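Isocitrate dehydrogenase [NAD] subunit 2 (Saccharomyces cerevisiae, PDB 3BLX) catalyses, together with subunit 1 in an allosteric octamer, the NAD-dependent oxidative decarboxylation of isocitrate to 2-oxoglutarate in the mitochondrial citric acid cycle. Local coordinates at residues S37-K42 with A293-L298; N80-K85 with N307-T312; L109-R114 with I169-E174; F173-A178 with D237-C242; L253-G256 with S261-L264. One frame throughout, in Å; residues are numbered along the deposited sequence.

Interaction 1. Residues S37-K42 with A293-L298; sequences SKSVKK and ANPTAL
V40 and L298 meet side chain to side chain where helix 33-45 lies against the first turn of helix 296-309. The two side chains cross at about a right angle, and one methyl of the valine does the touching: V40 CG2 lies 4.0 Å from L298 CG and 4.1 Å from L298 CD2. The valine rotamer explains the choice of branch. CG1 stands anti to the backbone N (chi1 173°), whereas CG2, anti to the carbonyl carbon, is turned to the leucine. L298 answers with CG anti to its own N, which carries the fork of the side chain across to the valine.

Beside this pair, S39, the residue before V40, meets P295, three residues before L298. S39 lays its hydroxyl beside the proline ring, with S39 OG 3.7 Å from P295 CB, and S39 CB follows close behind. S37 adds a looser approach to the CD2 methyl of L298, but its OG is engaged within its own helix, bonded to G33 O.

N294 OD1 accepts from T296 N at 3.0 Å with an N-H...O angle of 163°, the donor tilted 35° from the carbonyl plane, and N294 ND2 is in turn bonded to D336. This capping bond spans P295 and probably helps to set the ring against S39. T347 of helix 343-352 also touches S39.

Because S39 offers its CB and hydroxyl to the carbons of P295, and V40 a methyl to L298, the contact between the two segments rests on van der Waals packing, consistent with its burial, while the polar groups find their partners within their own segment or in neighbouring parts of the chain.

Interaction 2. Residues N80-K85 with N307-T312; sequences NLVALK and NHMGLT
M309, the last residue of helix 296-309, reaches V82 of strand 82-85, and its side chain can be followed atom by atom. M309 CB begins at a distance, 5.7 Å from V82 CG2. The next carbon makes the contact, with M309 CG 4.2 Å from V82 CG2. An extended second torsion (chi2 -177°) then carries the sulfur on past the valine, so that M309 SD lies 4.4 Å from V82 CG1 and about as far from the other methyl. At the tip the chain bends, chi3 -54°, and M309 CE draws back to 5.3 Å from V82 CG1. Thus the methionine runs alongside both valine branches and touches them with its middle.

V82 CG2 also meets H308, at the edge of the imidazole near its plane, 4.2 Å from H308 ND1. The far nitrogen of that ring, NE2, is hydrogen-bonded to G9 O, and the ring also meets that of F277 on strand 275-279. Y11 touches both V82 and M309, so the N-terminal segment of the chain covers this corner.

G310, directly after M309, leaves the helix with positive phi, ending it just beyond the contact. What results is the helix-on-sheet packing of an alpha/beta fold: helix 296-309 rests on strand 82-85 of the long mixed sheet characteristic of the isocitrate and isopropylmalate dehydrogenases.

Interaction 3. Residues L109-R114 with I169-E174; sequences LFANVR and IRYAFE
Y171 of helix 162-178 meets three residues of strand 109-117, two with its ring and one with its CB, and every one of these meetings is apolar. Methyl groups against the tyrosine ring come first. The CG2 methyl of V113 sits 3.7 Å from Y171 CE2 and 4.2 Å from Y171 OH, so that the methyl lies by the CE2 corner and the hydroxyl end; the two side chains cross at about a right angle. Two residues earlier, A111 CB comes within 4.5 Å of Y171 CD2, nearer the root of the side chain, on the same side of the ring. Both groups approach obliquely. Y171 holds CG anti to its backbone N (chi1 -173°), a conformation that sends the ring from the helix to the strand.

The second kind of contact reverses the roles: the F110 ring edge meets the tyrosine methylene, with F110 CE1 4.3 Å from Y171 CB, which lies near the plane of the phenyl ring. F110 thus packs at the root of the tyrosine while V113 packs at its end. The F110 ring also meets that of H272, the planes at about 45°.

Polar bonds belong to the surroundings. N112, whose CB points away from the helix, is bonded through ND2 to N269 OD1, and R114 makes a salt bridge to D252, a probable magnesium ligand.

F110 and A111 both face I270, a classic beta bulge. The axes of strand segment 109-114 and helix segment 169-174 approach to 9.5 Å, at 41°, placing a helix over the central sheet of an alpha/beta enzyme, on a strand that also carries R114, probably a substrate-binding arginine.

Interaction 4. Residues F173-A178 with D237-C242; sequences FEYARA and DAVSVC
In the alpha/beta fold of this enzyme, helix 162-178 packs on the parallel part of the sheet, and its last turns rest on strand 238-242, with A176 and Y175 touching V239. Strand 238-242 runs between strands 130-136 and 183-188, parallel to both, and helix 162-178 leads along the chain into the second of these.

The backbones come close: A176 CA and V239 CA are 6.0 Å apart, a spacing that a small side chain permits. A176 CB lies 4.1 Å from both V239 CB and V239 CG2, so the alanine methyl sits at the branch point of the valine. V239 CG2 also faces the helix backbone itself, 4.2 Å from A176 CA. The valine rotamer sets this up: with chi1 at 154°, CG1 takes the position anti to the backbone N, and CG2, on the N side, is the branch turned to the helix.

Y175 meets that same methyl from a different direction. Y175 CD1 lies 4.4 Å from V239 CG2, which approaches at the edge of the ring, near its plane. Beyond the valine, Y175 also touches V132 on strand 130-136, while A176 touches V184 on strand 183-188, so the helix spreads its contacts over three neighbouring strands.

Nearby charges are paired: R177 forms a salt bridge with D213, and D237 with R183. The contact proper is therefore purely apolar, dependent on the fit of one valine to an alanine and a ring edge, while hydrogen bonds lie within the helix and the sheet and salt bridges lie around them.

Interaction 5. Residues L253-G256 with S261-L264; sequences LNSG and SLGL
S255 OG is held by a hydrogen bond with T265 OG1, supplemented by a weak one to S251 O a turn back in helix 244-258, and R114 NH1 lies close by. Chi1 of -69° directs this hydroxyl anti to the carbonyl carbon, where it can serve these partners while the carbon side of S255 is offered to the loop that follows the helix. There S255 CB is 3.8 Å from L262 CD1 and equally far from S261 O; the leucine methyl, L262 CD1, also passes the hydroxyl, 4.1 Å from S255 OG.

L262 starts with its CB directed away from the helix, and its side chain curls back to bring CD1 to the serine. The loop contains an ST turn: S261 OG accepts from G263 N at 3.0 Å, with an N-H...O angle of 159°. It lies in the link between helix 244-258 and strand 266-271, beside D252, a probable magnesium ligand, and R114, a probable substrate ligand.

G256 CA is 4.4 Å from S261 N, where the loop passes the helix. On the outer side the contact borders the partner subunit: L262 packs on M221 of subunit 1, and L253 on I246 of that same chain.

Overall arrangement
Interactions 1 to 4 are buried and chiefly apolar, whereas interaction 5 is partly exposed, with polar bonds around it and within its loop, though none across it, and alone in touching another subunit. Interactions 1 and 2 use the two ends of helix 296-309 and meet through L298 and L84. Interactions 3 and 4 share helix 162-178, their centres about 8 Å apart, and bring it onto different strands of the same sheet that interaction 2 also reaches. Serine and proline enter where a helix meets the start of another, in 37-42 with 293-298; aromatic rings enter where a helix covers the sheet. R114 links interaction 3 to interaction 5, and A297 packs against G263, connecting interaction 5 with interaction 1.

Interaction 1. Residues S37-K42 with A293-L298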
# COMPACT_ATOMS: atom_id res chain seq x y z
N SER B 37 -15.13 -10.87 52.69
CA SER B 37 -14.57 -10.12 53.81
C SER B 37 -15.45 -10.30 55.03
O SER B 37 -14.97 -10.36 56.15
CB SER B 37 -14.48 -8.63 53.46
OG SER B 37 -13.67 -8.42 52.32
N LYS B 38 -16.76 -10.40 54.79
CA LYS B 38 -17.73 -10.53 55.87
C LYS B 38 -17.40 -11.81 56.61
O LYS B 38 -17.36 -11.82 57.83
CB LYS B 38 -19.15 -10.59 55.32
CG LYS B 38 -20.27 -10.43 56.35
CD LYS B 38 -21.54 -9.97 55.65
CE LYS B 38 -22.66 -9.76 56.63
NZ LYS B 38 -23.57 -10.92 56.75
N SER B 39 -17.14 -12.87 55.85
CA SER B 39 -16.81 -14.17 56.41
C SER B 39 -15.52 -14.16 57.22
O SER B 39 -15.37 -14.95 58.15
CB SER B 39 -16.67 -15.20 55.30
OG SER B 39 -15.92 -16.28 55.80
N VAL B 40 -14.59 -13.28 56.88
CA VAL B 40 -13.33 -13.26 57.61
C VAL B 40 -13.52 -12.59 58.95
O VAL B 40 -12.90 -12.98 59.93
CB VAL B 40 -12.23 -12.54 56.83
CG1 VAL B 40 -10.98 -12.38 57.71
CG2 VAL B 40 -11.91 -13.29 55.55
N LYS B 41 -14.38 -11.59 59.00
CA LYS B 41 -14.65 -10.86 60.23
C LYS B 41 -15.43 -11.73 61.24
O LYS B 41 -15.15 -11.70 62.45
CB LYS B 41 -15.41 -9.56 59.91
CG LYS B 41 -14.62 -8.58 59.05
CD LYS B 41 -15.48 -7.39 58.60
CE LYS B 41 -14.61 -6.30 57.98
NZ LYS B 41 -15.26 -4.97 57.93
N LYS B 42 -16.38 -12.51 60.74
CA LYS B 42 -17.19 -13.40 61.57
C LYS B 42 -16.39 -14.56 62.18
O LYS B 42 -16.78 -15.12 63.21
CB LYS B 42 -18.37 -13.97 60.76
CG LYS B 42 -19.45 -12.95 60.39
CD LYS B 42 -20.68 -13.62 59.75
CE LYS B 42 -21.76 -12.60 59.43
NZ LYS B 42 -22.97 -13.25 58.85
N ALA B 293 -19.55 -17.51 46.78
CA ALA B 293 -18.11 -17.23 46.86
C ALA B 293 -17.38 -18.18 47.78
O ALA B 293 -17.97 -18.75 48.68
CB ALA B 293 -17.88 -15.80 47.32
N ASN B 294 -16.08 -18.35 47.57
CA ASN B 294 -15.27 -19.20 48.42
C ASN B 294 -14.17 -18.44 49.17
O ASN B 294 -13.17 -18.07 48.58
CB ASN B 294 -14.68 -20.36 47.61
CG ASN B 294 -13.93 -21.35 48.48
OD1 ASN B 294 -13.67 -21.09 49.65
ND2 ASN B 294 -13.57 -22.49 47.90
N PRO B 295 -14.36 -18.24 50.48
CA PRO B 295 -13.51 -17.41 51.34
C PRO B 295 -12.21 -18.07 51.79
O PRO B 295 -11.44 -17.46 52.55
CB PRO B 295 -14.38 -17.18 52.57
CG PRO B 295 -15.63 -17.94 52.35
CD PRO B 295 -15.43 -18.88 51.24
N THR B 296 -11.97 -19.30 51.36
CA THR B 296 -10.78 -20.04 51.77
C THR B 296 -9.48 -19.30 51.47
O THR B 296 -8.58 -19.23 52.33
CB THR B 296 -10.67 -21.38 51.06
OG1 THR B 296 -11.90 -22.09 51.18
CG2 THR B 296 -9.53 -22.18 51.66
N ALA B 297 -9.38 -18.79 50.24
CA ALA B 297 -8.19 -18.10 49.78
C ALA B 297 -7.94 -16.88 50.64
O ALA B 297 -6.84 -16.70 51.15
CB ALA B 297 -8.37 -17.71 48.34
N LEU B 298 -8.96 -16.04 50.82
CA LEU B 298 -8.79 -14.89 51.69
C LEU B 298 -8.53 -15.31 53.16
O LEU B 298 -7.71 -14.71 53.85
CB LEU B 298 -9.98 -13.92 51.56
CG LEU B 298 -9.80 -12.55 52.24
CD1 LEU B 298 -8.48 -11.91 51.86
CD2 LEU B 298 -10.94 -11.62 51.92

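Interaction 2. Residues N80-K85 with N307-T312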
# COMPACT_ATOMS: atom_id res chain seq x y z
N ASN B 80 -1.03 1.50 60.19
CA ASN B 80 -1.32 0.17 60.72
C ASN B 80 -0.22 -0.86 60.42
O ASN B 80 -0.05 -1.82 61.17
CB ASN B 80 -2.65 -0.34 60.19
CG ASN B 80 -3.81 0.51 60.64
OD1 ASN B 80 -3.69 1.30 61.57
ND2 ASN B 80 -4.94 0.35 59.97
N LEU B 81 0.50 -0.64 59.32
CA LEU B 81 1.62 -1.49 58.91
C LEU B 81 1.18 -2.86 58.35
O LEU B 81 2.02 -3.65 57.90
CB LEU B 81 2.64 -1.67 60.05
CG LEU B 81 3.32 -0.43 60.62
CD1 LEU B 81 4.43 -0.85 61.57
CD2 LEU B 81 3.86 0.50 59.53
N VAL B 82 -0.12 -3.12 58.39
CA VAL B 82 -0.68 -4.34 57.85
C VAL B 82 -2.02 -4.08 57.18
O VAL B 82 -2.78 -3.23 57.63
CB VAL B 82 -0.86 -5.40 58.93
CG1 VAL B 82 -1.72 -6.53 58.43
CG2 VAL B 82 0.48 -5.94 59.32
N ALA B 83 -2.29 -4.81 56.10
CA ALA B 83 -3.57 -4.74 55.39
C ALA B 83 -3.94 -6.12 54.89
O ALA B 83 -3.08 -6.97 54.73
CB ALA B 83 -3.50 -3.78 54.23
N LEU B 84 -5.24 -6.34 54.66
CA LEU B 84 -5.73 -7.60 54.14
C LEU B 84 -6.77 -7.37 53.06
O LEU B 84 -7.94 -7.24 53.38
CB LEU B 84 -6.36 -8.42 55.25
CG LEU B 84 -7.15 -9.64 54.79
CD1 LEU B 84 -6.20 -10.77 54.49
CD2 LEU B 84 -8.15 -10.07 55.83
N LYS B 85 -6.37 -7.34 51.79
CA LYS B 85 -7.31 -6.99 50.73
C LYS B 85 -7.91 -8.20 50.01
O LYS B 85 -7.27 -9.23 49.87
CB LYS B 85 -6.67 -6.02 49.72
CG LYS B 85 -5.59 -6.62 48.84
CD LYS B 85 -5.00 -5.58 47.88
CE LYS B 85 -5.86 -5.38 46.65
NZ LYS B 85 -5.93 -6.60 45.79
N ASN B 307 0.28 -14.89 61.42
CA ASN B 307 1.66 -15.33 61.57
C ASN B 307 2.69 -14.22 61.37
O ASN B 307 3.78 -14.29 61.91
CB ASN B 307 1.98 -16.48 60.61
CG ASN B 307 1.49 -17.82 61.13
OD1 ASN B 307 1.66 -18.13 62.31
ND2 ASN B 307 0.88 -18.61 60.26
N HIS B 308 2.36 -13.21 60.59
CA HIS B 308 3.32 -12.15 60.33
C HIS B 308 3.29 -11.17 61.50
O HIS B 308 4.25 -10.42 61.75
CB HIS B 308 3.02 -11.47 58.98
CG HIS B 308 3.84 -10.24 58.71
ND1 HIS B 308 3.28 -8.99 58.57
CD2 HIS B 308 5.17 -10.07 58.56
CE1 HIS B 308 4.23 -8.10 58.35
NE2 HIS B 308 5.39 -8.73 58.34
N MET B 309 2.17 -11.21 62.23
CA MET B 309 1.93 -10.30 63.35
C MET B 309 2.39 -10.91 64.67
O MET B 309 2.69 -10.18 65.62
CB MET B 309 0.45 -9.90 63.40
CG MET B 309 0.06 -8.87 62.35
SD MET B 309 -1.64 -8.32 62.45
CE MET B 309 -2.49 -9.88 62.42
N GLY B 310 2.46 -12.24 64.74
CA GLY B 310 2.92 -12.91 65.95
C GLY B 310 1.82 -13.68 66.67
O GLY B 310 2.10 -14.45 67.58
N LEU B 311 0.58 -13.47 66.25
CA LEU B 311 -0.56 -14.19 66.80
C LEU B 311 -0.59 -15.63 66.30
O LEU B 311 -1.56 -16.05 65.67
CB LEU B 311 -1.86 -13.48 66.42
CG LEU B 311 -1.84 -11.95 66.53
CD1 LEU B 311 -3.18 -11.37 66.12
CD2 LEU B 311 -1.46 -11.50 67.93
N THR B 312 0.48 -16.37 66.58
CA THR B 312 0.63 -17.76 66.15
C THR B 312 -0.50 -18.68 66.65
O THR B 312 -0.93 -19.59 65.94
CB THR B 312 1.98 -18.35 66.64
OG1 THR B 312 3.01 -17.37 66.54
CG2 THR B 312 2.36 -19.60 65.82

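Interaction 3. Residues L109-R114 with I169-E174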
# COMPACT_ATOMS: atom_id res chain seq x y z
N LEU B 109 6.65 -2.57 48.64
CA LEU B 109 6.54 -4.03 48.64
C LEU B 109 7.50 -4.66 47.64
O LEU B 109 7.38 -4.44 46.45
CB LEU B 109 5.11 -4.45 48.33
CG LEU B 109 4.03 -3.71 49.10
CD1 LEU B 109 2.67 -4.23 48.71
CD2 LEU B 109 4.23 -3.82 50.61
N PHE B 110 8.43 -5.47 48.13
CA PHE B 110 9.48 -5.97 47.27
C PHE B 110 9.39 -7.48 47.06
O PHE B 110 9.90 -8.01 46.08
CB PHE B 110 10.86 -5.55 47.80
CG PHE B 110 11.15 -6.07 49.16
CD1 PHE B 110 11.66 -7.36 49.32
CD2 PHE B 110 10.91 -5.31 50.29
CE1 PHE B 110 11.91 -7.86 50.59
CE2 PHE B 110 11.17 -5.81 51.56
CZ PHE B 110 11.67 -7.08 51.71
N ALA B 111 8.74 -8.18 47.98
CA ALA B 111 8.67 -9.65 47.90
C ALA B 111 7.24 -10.12 47.88
O ALA B 111 6.40 -9.62 48.62
CB ALA B 111 9.40 -10.28 49.05
N ASN B 112 6.97 -11.11 47.04
CA ASN B 112 5.66 -11.74 46.95
C ASN B 112 5.81 -13.19 47.38
O ASN B 112 6.55 -13.93 46.77
CB ASN B 112 5.14 -11.65 45.50
CG ASN B 112 3.72 -12.21 45.34
OD1 ASN B 112 3.51 -13.22 44.68
ND2 ASN B 112 2.76 -11.54 45.95
N VAL B 113 5.12 -13.59 48.46
CA VAL B 113 5.19 -14.95 48.96
C VAL B 113 3.98 -15.75 48.51
O VAL B 113 2.87 -15.37 48.79
CB VAL B 113 5.26 -14.96 50.46
CG1 VAL B 113 5.39 -16.38 50.97
CG2 VAL B 113 6.44 -14.10 50.90
N ARG B 114 4.21 -16.84 47.79
CA ARG B 114 3.13 -17.64 47.21
C ARG B 114 3.24 -19.11 47.58
O ARG B 114 3.95 -19.85 46.90
CB ARG B 114 3.17 -17.56 45.69
CG ARG B 114 2.44 -16.39 45.09
CD ARG B 114 1.00 -16.72 44.86
NE ARG B 114 0.57 -16.26 43.55
CZ ARG B 114 0.06 -17.05 42.61
NH1 ARG B 114 -0.11 -18.34 42.81
NH2 ARG B 114 -0.29 -16.54 41.45
N ILE B 169 16.32 -12.22 48.37
CA ILE B 169 17.11 -13.38 48.70
C ILE B 169 17.32 -13.45 50.22
O ILE B 169 17.15 -14.52 50.81
CB ILE B 169 18.40 -13.45 47.88
CG1 ILE B 169 18.04 -13.66 46.41
CG2 ILE B 169 19.27 -14.59 48.35
CD1 ILE B 169 19.21 -13.65 45.49
N ARG B 170 17.64 -12.33 50.85
CA ARG B 170 17.66 -12.31 52.33
C ARG B 170 16.34 -12.82 52.87
O ARG B 170 16.32 -13.73 53.68
CB ARG B 170 17.91 -10.91 52.92
CG ARG B 170 19.36 -10.53 53.00
CD ARG B 170 19.61 -9.58 54.13
NE ARG B 170 20.93 -9.86 54.69
CZ ARG B 170 22.05 -9.34 54.21
NH1 ARG B 170 21.99 -8.49 53.19
NH2 ARG B 170 23.21 -9.66 54.76
N TYR B 171 15.25 -12.24 52.39
CA TYR B 171 13.94 -12.60 52.89
C TYR B 171 13.67 -14.07 52.68
O TYR B 171 13.02 -14.68 53.50
CB TYR B 171 12.84 -11.77 52.23
CG TYR B 171 11.49 -12.02 52.85
CD1 TYR B 171 11.06 -11.27 53.94
CD2 TYR B 171 10.66 -13.02 52.37
CE1 TYR B 171 9.83 -11.50 54.52
CE2 TYR B 171 9.43 -13.27 52.96
CZ TYR B 171 9.03 -12.50 54.03
OH TYR B 171 7.81 -12.74 54.62
N ALA B 172 14.20 -14.64 51.60
CA ALA B 172 13.92 -16.04 51.31
C ALA B 172 14.59 -16.91 52.32
O ALA B 172 14.05 -17.93 52.72
CB ALA B 172 14.37 -16.43 49.92
N PHE B 173 15.80 -16.52 52.71
CA PHE B 173 16.53 -17.24 53.75
C PHE B 173 15.79 -17.16 55.10
O PHE B 173 15.43 -18.17 55.67
CB PHE B 173 17.96 -16.71 53.86
CG PHE B 173 18.90 -17.27 52.83
CD1 PHE B 173 19.59 -16.44 51.95
CD2 PHE B 173 19.11 -18.64 52.74
CE1 PHE B 173 20.46 -16.97 51.00
CE2 PHE B 173 19.98 -19.17 51.79
CZ PHE B 173 20.65 -18.32 50.92
N GLU B 174 15.56 -15.94 55.59
CA GLU B 174 14.88 -15.67 56.84
C GLU B 174 13.47 -16.26 56.93
O GLU B 174 12.94 -16.49 58.01
CB GLU B 174 14.85 -14.17 57.13
CG GLU B 174 16.22 -13.56 57.15
CD GLU B 174 16.38 -12.51 58.21
OE1 GLU B 174 16.63 -11.34 57.83
OE2 GLU B 174 16.26 -12.84 59.42

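Interaction 4. Residues F173-A178 with D237-C242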
# COMPACT_ATOMS: atom_id res chain seq x y z
N PHE B 173 15.80 -16.52 52.71
CA PHE B 173 16.53 -17.24 53.75
C PHE B 173 15.79 -17.16 55.10
O PHE B 173 15.43 -18.17 55.67
CB PHE B 173 17.96 -16.71 53.86
CG PHE B 173 18.90 -17.27 52.83
CD1 PHE B 173 19.59 -16.44 51.95
CD2 PHE B 173 19.11 -18.64 52.74
CE1 PHE B 173 20.46 -16.97 51.00
CE2 PHE B 173 19.98 -19.17 51.79
CZ PHE B 173 20.65 -18.32 50.92
N GLU B 174 15.56 -15.94 55.59
CA GLU B 174 14.88 -15.67 56.84
C GLU B 174 13.47 -16.26 56.93
O GLU B 174 12.94 -16.49 58.01
CB GLU B 174 14.85 -14.17 57.13
CG GLU B 174 16.22 -13.56 57.15
CD GLU B 174 16.38 -12.51 58.21
OE1 GLU B 174 16.63 -11.34 57.83
OE2 GLU B 174 16.26 -12.84 59.42
N TYR B 175 12.86 -16.52 55.79
CA TYR B 175 11.55 -17.12 55.75
C TYR B 175 11.68 -18.64 55.77
O TYR B 175 10.80 -19.35 56.24
CB TYR B 175 10.80 -16.65 54.50
CG TYR B 175 9.35 -17.10 54.44
CD1 TYR B 175 8.99 -18.27 53.75
CD2 TYR B 175 8.35 -16.36 55.07
CE1 TYR B 175 7.66 -18.69 53.70
CE2 TYR B 175 7.03 -16.77 55.04
CZ TYR B 175 6.68 -17.93 54.35
OH TYR B 175 5.35 -18.33 54.32
N ALA B 176 12.78 -19.17 55.24
CA ALA B 176 12.98 -20.60 55.29
C ALA B 176 13.29 -21.01 56.74
O ALA B 176 12.73 -21.97 57.27
CB ALA B 176 14.08 -20.99 54.36
N ARG B 177 14.20 -20.26 57.37
CA ARG B 177 14.48 -20.42 58.78
C ARG B 177 13.19 -20.31 59.61
O ARG B 177 12.87 -21.21 60.38
CB ARG B 177 15.50 -19.37 59.21
CG ARG B 177 15.60 -19.12 60.68
CD ARG B 177 16.52 -17.93 60.95
NE ARG B 177 17.91 -18.27 60.63
CZ ARG B 177 18.89 -17.38 60.57
NH1 ARG B 177 18.60 -16.10 60.79
NH2 ARG B 177 20.14 -17.75 60.28
N ALA B 178 12.42 -19.25 59.40
CA ALA B 178 11.17 -19.01 60.12
C ALA B 178 10.02 -20.04 59.95
O ALA B 178 9.08 -20.04 60.73
CB ALA B 178 10.65 -17.60 59.84
N ASP B 237 10.52 -29.48 51.39
CA ASP B 237 11.54 -29.12 52.37
C ASP B 237 12.33 -27.91 51.90
O ASP B 237 13.43 -27.65 52.37
CB ASP B 237 12.51 -30.28 52.58
CG ASP B 237 13.18 -30.72 51.27
OD1 ASP B 237 12.48 -30.89 50.25
OD2 ASP B 237 14.42 -30.91 51.27
N ALA B 238 11.79 -27.18 50.94
CA ALA B 238 12.53 -26.08 50.35
C ALA B 238 11.70 -24.85 50.15
O ALA B 238 10.47 -24.89 50.04
CB ALA B 238 13.15 -26.49 49.05
N VAL B 239 12.40 -23.73 50.10
CA VAL B 239 11.84 -22.46 49.70
C VAL B 239 12.54 -21.96 48.42
O VAL B 239 13.75 -21.76 48.40
CB VAL B 239 12.04 -21.48 50.83
CG1 VAL B 239 12.09 -20.06 50.32
CG2 VAL B 239 10.94 -21.65 51.81
N SER B 240 11.78 -21.81 47.35
CA SER B 240 12.34 -21.28 46.10
C SER B 240 12.32 -19.74 46.01
O SER B 240 11.33 -19.10 46.36
CB SER B 240 11.57 -21.87 44.93
OG SER B 240 11.53 -23.27 45.02
N VAL B 241 13.43 -19.13 45.58
CA VAL B 241 13.39 -17.75 45.10
C VAL B 241 13.70 -17.63 43.61
O VAL B 241 14.49 -18.36 43.06
CB VAL B 241 14.39 -16.86 45.79
CG1 VAL B 241 13.71 -15.98 46.76
CG2 VAL B 241 15.49 -17.68 46.37
N CYS B 242 13.10 -16.65 42.95
CA CYS B 242 13.46 -16.39 41.56
C CYS B 242 13.37 -14.92 41.24
O CYS B 242 12.71 -14.15 41.97
CB CYS B 242 12.57 -17.18 40.62
SG CYS B 242 10.83 -16.73 40.77

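Interaction 5. Residues L253-G256 with S261-L264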
# COMPACT_ATOMS: atom_id res chain seq x y z
N LEU B 253 2.00 -22.09 38.04
CA LEU B 253 2.20 -23.50 37.84
C LEU B 253 2.11 -24.27 39.17
O LEU B 253 1.57 -25.36 39.23
CB LEU B 253 3.56 -23.71 37.18
CG LEU B 253 4.05 -25.09 36.81
CD1 LEU B 253 4.99 -25.00 35.64
CD2 LEU B 253 4.73 -25.69 37.98
N ASN B 254 2.63 -23.69 40.23
CA ASN B 254 2.50 -24.27 41.56
C ASN B 254 1.03 -24.40 41.98
O ASN B 254 0.61 -25.41 42.52
CB ASN B 254 3.33 -23.48 42.60
CG ASN B 254 4.84 -23.61 42.38
OD1 ASN B 254 5.29 -24.45 41.58
ND2 ASN B 254 5.62 -22.79 43.08
N SER B 255 0.26 -23.36 41.73
CA SER B 255 -1.15 -23.37 42.08
C SER B 255 -1.92 -24.38 41.23
O SER B 255 -2.96 -24.90 41.65
CB SER B 255 -1.75 -21.96 41.97
OG SER B 255 -1.22 -21.12 42.99
N GLY B 256 -1.42 -24.65 40.03
CA GLY B 256 -2.01 -25.69 39.19
C GLY B 256 -1.72 -27.07 39.75
O GLY B 256 -2.48 -28.01 39.55
N SER B 261 -6.12 -24.39 39.97
CA SER B 261 -6.60 -23.02 39.77
C SER B 261 -6.10 -22.10 40.86
O SER B 261 -5.53 -22.55 41.85
CB SER B 261 -8.13 -22.96 39.76
OG SER B 261 -8.62 -22.88 41.09
N LEU B 262 -6.34 -20.80 40.69
CA LEU B 262 -5.95 -19.82 41.71
C LEU B 262 -6.93 -19.72 42.89
O LEU B 262 -6.72 -18.90 43.80
CB LEU B 262 -5.74 -18.43 41.10
CG LEU B 262 -4.71 -18.21 39.99
CD1 LEU B 262 -3.42 -18.95 40.26
CD2 LEU B 262 -5.28 -18.62 38.64
N GLY B 263 -7.97 -20.55 42.85
CA GLY B 263 -9.10 -20.45 43.76
C GLY B 263 -8.79 -20.59 45.24
O GLY B 263 -9.48 -20.00 46.07
N LEU B 264 -7.76 -21.36 45.57
CA LEU B 264 -7.47 -21.61 46.96
C LEU B 264 -6.13 -21.03 47.39
O LEU B 264 -5.55 -21.44 48.40
CB LEU B 264 -7.53 -23.12 47.25
CG LEU B 264 -8.70 -23.84 46.57
CD1 LEU B 264 -8.58 -25.34 46.72
CD2 LEU B 264 -10.03 -23.33 47.11